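Side-chain contacts in chromosome-partitioning ATPase Soj (Thermus thermophilus, PDB 1WCV), which hydrolyses ATP and, when ATP is bound, binds double-stranded DNA cooperatively to form nucleoprotein filaments, probably to partition the chromosome: residues Gly153-Ala156 against Thr157-Glu160; Gln187-Glu190 against Ala191-Ala195. One frame throughout, in Å; residues are numbered along the deposited sequence.

Contact 1: Gly153-Ala156 against Thr157-Glu160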
loop_
_atom_site.group_PDB
_atom_site.type_symbol
_atom_site.label_atom_id
_atom_site.label_comp_id
_atom_site.label_asym_id
_atom_site.label_seq_id
_atom_site.Cartn_x
_atom_site.Cartn_y
_atom_site.Cartn_z
ATOM N N GLY A 153 -20.880 10.794 3.002
ATOM C CA GLY A 153 -22.226 10.674 2.472
ATOM C C GLY A 153 -22.478 9.277 1.938
ATOM O O GLY A 153 -23.493 8.649 2.255
ATOM N N LEU A 154 -21.554 8.777 1.126
ATOM C CA LEU A 154 -21.729 7.446 0.568
ATOM C C LEU A 154 -21.790 6.363 1.648
ATOM O O LEU A 154 -22.575 5.414 1.540
ATOM C CB LEU A 154 -20.615 7.138 -0.431
ATOM C CG LEU A 154 -20.787 5.823 -1.201
ATOM C CD1 LEU A 154 -22.212 5.711 -1.731
ATOM C CD2 LEU A 154 -19.792 5.765 -2.338
ATOM N N LEU A 155 -20.976 6.494 2.692
ATOM C CA LEU A 155 -21.006 5.492 3.755
ATOM C C LEU A 155 -22.344 5.504 4.487
ATOM O O LEU A 155 -22.837 4.460 4.918
ATOM C CB LEU A 155 -19.853 5.705 4.742
ATOM C CG LEU A 155 -18.460 5.561 4.114
ATOM C CD1 LEU A 155 -17.400 5.467 5.208
ATOM C CD2 LEU A 155 -18.421 4.308 3.237
ATOM N N ALA A 156 -22.940 6.680 4.635
ATOM C CA ALA A 156 -24.236 6.755 5.300
ATOM C C ALA A 156 -25.267 6.061 4.409
ATOM O O ALA A 156 -26.172 5.383 4.895
ATOM C CB ALA A 156 -24.633 8.212 5.536
ATOM N N THR A 157 -25.128 6.240 3.104
ATOM C CA THR A 157 -26.036 5.611 2.153
ATOM C C THR A 157 -25.893 4.088 2.259
ATOM O O THR A 157 -26.886 3.364 2.278
ATOM C CB THR A 157 -25.729 6.066 0.705
ATOM O OG1 THR A 157 -26.176 7.418 0.528
ATOM C CG2 THR A 157 -26.442 5.177 -0.313
ATOM N N LEU A 158 -24.655 3.605 2.329
ATOM C CA LEU A 158 -24.415 2.165 2.430
ATOM C C LEU A 158 -25.089 1.608 3.676
ATOM O O LEU A 158 -25.655 0.517 3.655
ATOM C CB LEU A 158 -22.917 1.867 2.505
ATOM C CG LEU A 158 -22.029 2.218 1.312
ATOM C CD1 LEU A 158 -20.616 1.729 1.602
ATOM C CD2 LEU A 158 -22.559 1.565 0.028
ATOM N N GLU A 159 -25.009 2.361 4.767
ATOM C CA GLU A 159 -25.617 1.937 6.021
ATOM C C GLU A 159 -27.121 1.789 5.864
ATOM O O GLU A 159 -27.716 0.812 6.324
ATOM C CB GLU A 159 -25.317 2.960 7.122
ATOM C CG GLU A 159 -26.210 2.831 8.360
ATOM C CD GLU A 159 -26.023 1.517 9.100
ATOM O OE1 GLU A 159 -26.772 1.273 10.072
ATOM O OE2 GLU A 159 -25.127 0.732 8.715
ATOM N N GLU A 160 -27.736 2.766 5.212
ATOM C CA GLU A 160 -29.176 2.742 5.016
ATOM C C GLU A 160 -29.599 1.640 4.053
ATOM O O GLU A 160 -30.639 1.006 4.249
ATOM C CB GLU A 160 -29.642 4.120 4.533
ATOM C CG GLU A 160 -29.172 5.219 5.486
ATOM C CD GLU A 160 -29.557 6.619 5.057
ATOM O OE1 GLU A 160 -29.364 6.964 3.871
ATOM O OE2 GLU A 160 -30.036 7.385 5.918
#
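Gly153 O is gripped twice by Thr157, one turn further along the same helix: firmly by the backbone, Thr157 N to Gly153 O at 3.0 Å, and weakly by the side chain, Thr157 OG1 to Gly153 O at 3.4 Å. The hydroxyl gets there because OG1 stands beside its own backbone N, chi1 -73°, which puts OG1 near the carbonyl of the preceding turn and CG2 anti to the backbone N. The backbone bond from Leu158 N to Leu154 O, 2.9 Å, continues the i to i+4 pattern, and CG of Leu158 rests 3.3 Å from the same Leu154 O. Three residues apart, Leu155 and Leu158 cross obliquely through single methyls, Leu155 CD2 lying 3.8 Å from Leu158 CD1. CG of Glu160, beside its own backbone N, lies 3.1 Å from Ala156 O, and the chain runs on extended, while Glu159 turns away from this turn and its OE2 forms a salt bridge with Arg162. Leu154 and Leu158 are buried, whereas Glu159 and Glu160 are exposed. The helix is the crossover between strands 136-142 and 170-177: Leu154 lies on Val139, Leu158 on Val137 and Leu171, Leu155 on Leu171, and Thr157 joins Leu158 in packing against Leu131 of helix 125-133.

Contact 2: Gln187-Glu190 against Ala191-Ala195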
loop_
_atom_site.group_PDB
_atom_site.type_symbol
_atom_site.label_atom_id
_atom_site.label_comp_id
_atom_site.label_asym_id
_atom_site.label_seq_id
_atom_site.Cartn_x
_atom_site.Cartn_y
_atom_site.Cartn_z
ATOM N N GLN A 187 -0.523 14.454 -0.392
ATOM C CA GLN A 187 -0.123 13.798 0.852
ATOM C C GLN A 187 -1.040 14.187 2.004
ATOM O O GLN A 187 -1.460 13.339 2.785
ATOM C CB GLN A 187 1.317 14.183 1.233
ATOM C CG GLN A 187 2.394 13.302 0.636
ATOM C CD GLN A 187 3.797 13.786 0.960
ATOM O OE1 GLN A 187 4.032 14.414 1.996
ATOM N NE2 GLN A 187 4.742 13.478 0.080
ATOM N N GLN A 188 -1.333 15.479 2.113
ATOM C CA GLN A 188 -2.169 15.985 3.193
ATOM C C GLN A 188 -3.601 15.454 3.138
ATOM O O GLN A 188 -4.179 15.089 4.161
ATOM C CB GLN A 188 -2.168 17.519 3.174
ATOM C CG GLN A 188 -2.932 18.130 4.332
ATOM C CD GLN A 188 -2.483 17.572 5.669
ATOM O OE1 GLN A 188 -3.288 17.421 6.590
ATOM N NE2 GLN A 188 -1.193 17.265 5.786
ATOM N N VAL A 189 -4.179 15.398 1.946
ATOM C CA VAL A 189 -5.536 14.891 1.832
ATOM C C VAL A 189 -5.594 13.403 2.177
ATOM O O VAL A 189 -6.515 12.956 2.859
ATOM C CB VAL A 189 -6.102 15.105 0.419
ATOM C CG1 VAL A 189 -7.518 14.532 0.338
ATOM C CG2 VAL A 189 -6.111 16.588 0.092
ATOM N N GLU A 190 -4.621 12.631 1.704
ATOM C CA GLU A 190 -4.608 11.199 2.001
ATOM C C GLU A 190 -4.515 10.986 3.505
ATOM O O GLU A 190 -5.249 10.178 4.082
ATOM C CB GLU A 190 -3.417 10.502 1.333
ATOM C CG GLU A 190 -3.415 8.988 1.556
ATOM C CD GLU A 190 -2.201 8.305 0.957
ATOM O OE1 GLU A 190 -1.686 8.804 -0.065
ATOM O OE2 GLU A 190 -1.775 7.264 1.495
ATOM N N ALA A 191 -3.597 11.720 4.130
ATOM C CA ALA A 191 -3.392 11.620 5.570
ATOM C C ALA A 191 -4.691 11.881 6.313
ATOM O O ALA A 191 -5.017 11.184 7.277
ATOM C CB ALA A 191 -2.312 12.610 6.019
ATOM N N GLN A 192 -5.442 12.880 5.858
ATOM C CA GLN A 192 -6.708 13.204 6.503
ATOM C C GLN A 192 -7.754 12.117 6.238
ATOM O O GLN A 192 -8.564 11.802 7.104
ATOM C CB GLN A 192 -7.201 14.582 6.042
ATOM C CG GLN A 192 -8.455 15.056 6.742
ATOM C CD GLN A 192 -8.365 14.923 8.253
ATOM O OE1 GLN A 192 -7.315 15.170 8.848
ATOM N NE2 GLN A 192 -9.473 14.541 8.883
ATOM N N LEU A 193 -7.741 11.525 5.049
ATOM C CA LEU A 193 -8.692 10.451 4.772
ATOM C C LEU A 193 -8.409 9.264 5.697
ATOM O O LEU A 193 -9.329 8.642 6.215
ATOM C CB LEU A 193 -8.609 10.009 3.307
ATOM C CG LEU A 193 -9.303 10.975 2.339
ATOM C CD1 LEU A 193 -8.942 10.644 0.900
ATOM C CD2 LEU A 193 -10.808 10.893 2.552
ATOM N N ARG A 194 -7.131 8.958 5.907
ATOM C CA ARG A 194 -6.764 7.851 6.781
ATOM C C ARG A 194 -7.038 8.182 8.241
ATOM O O ARG A 194 -7.441 7.318 9.008
ATOM C CB ARG A 194 -5.290 7.479 6.593
ATOM C CG ARG A 194 -5.001 6.887 5.226
ATOM C CD ARG A 194 -3.590 6.360 5.133
ATOM N NE ARG A 194 -3.249 6.056 3.749
ATOM C CZ ARG A 194 -3.704 5.008 3.069
ATOM N NH1 ARG A 194 -4.516 4.129 3.640
ATOM N NH2 ARG A 194 -3.379 4.871 1.795
ATOM N N ALA A 195 -6.832 9.438 8.620
ATOM C CA ALA A 195 -7.099 9.850 9.989
ATOM C C ALA A 195 -8.591 9.737 10.286
ATOM O O ALA A 195 -8.986 9.313 11.367
ATOM C CB ALA A 195 -6.632 11.290 10.209
#
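Helix 185-197, at the interface with the second subunit of this assembly, carries an i to i+4 salt bridge between Glu190 and Arg194 on its surface toward that subunit. Arg194 approaches side-on with two nitrogens, and both reach the same oxygen: NE to Glu190 OE2 is 3.0 Å and NH2 to Glu190 OE2 is 2.9 Å. OE2 lies at the guanidinium edge, in its plane, but the two flat groups are turned 70° apart; NE meets the anti lone pair of OE2, whereas NH2 comes from above the carboxylate plane. Glu190 is fully stretched, CG anti to the backbone N (chi1 -177°), and runs alongside Arg194, whose chain is extended from CG to NE. The backbone bond from Arg194 N to Glu190 O is 2.9 Å. On another side of the helix Val189 and Leu193 point the same way, CG1 of Val189 4.2 Å from CD1 of Leu193, and Leu193 also packs on Leu148 of helix 146-164. Arg194 NH2 has a second acceptor in Phe202 O. With an alanine in place of Arg194, OE2 would lose both of these N-H donors and Phe202 O would probably lose the bond from NH2. Arg194 holds OE2, and OE1 forms a salt bridge to Arg237 of the second subunit, which probably offsets much of the negative charge of the buried carboxylate and links this helix to the other chain.

From the N terminus the chain first reaches contact 1, inside helix 146-164, and then contact 2, inside helix 185-197. The two are in series: contact 1 is complete before contact 2 begins, so they neither nest nor cross, and each joins consecutive turns of one helix without closing a loop. Between them run the end of helix 146-164, strand 170-177 at one edge of the sheet, and the connection into helix 185-197. Their centres are 20 Å apart and their nearest atoms about 9 Å, without touching. Contact 1 belongs to a beta-alpha-beta crossover against the sheet; contact 2 reaches the second subunit, and since its helix packs against helix 146-164, the contacts lie on neighbouring helices.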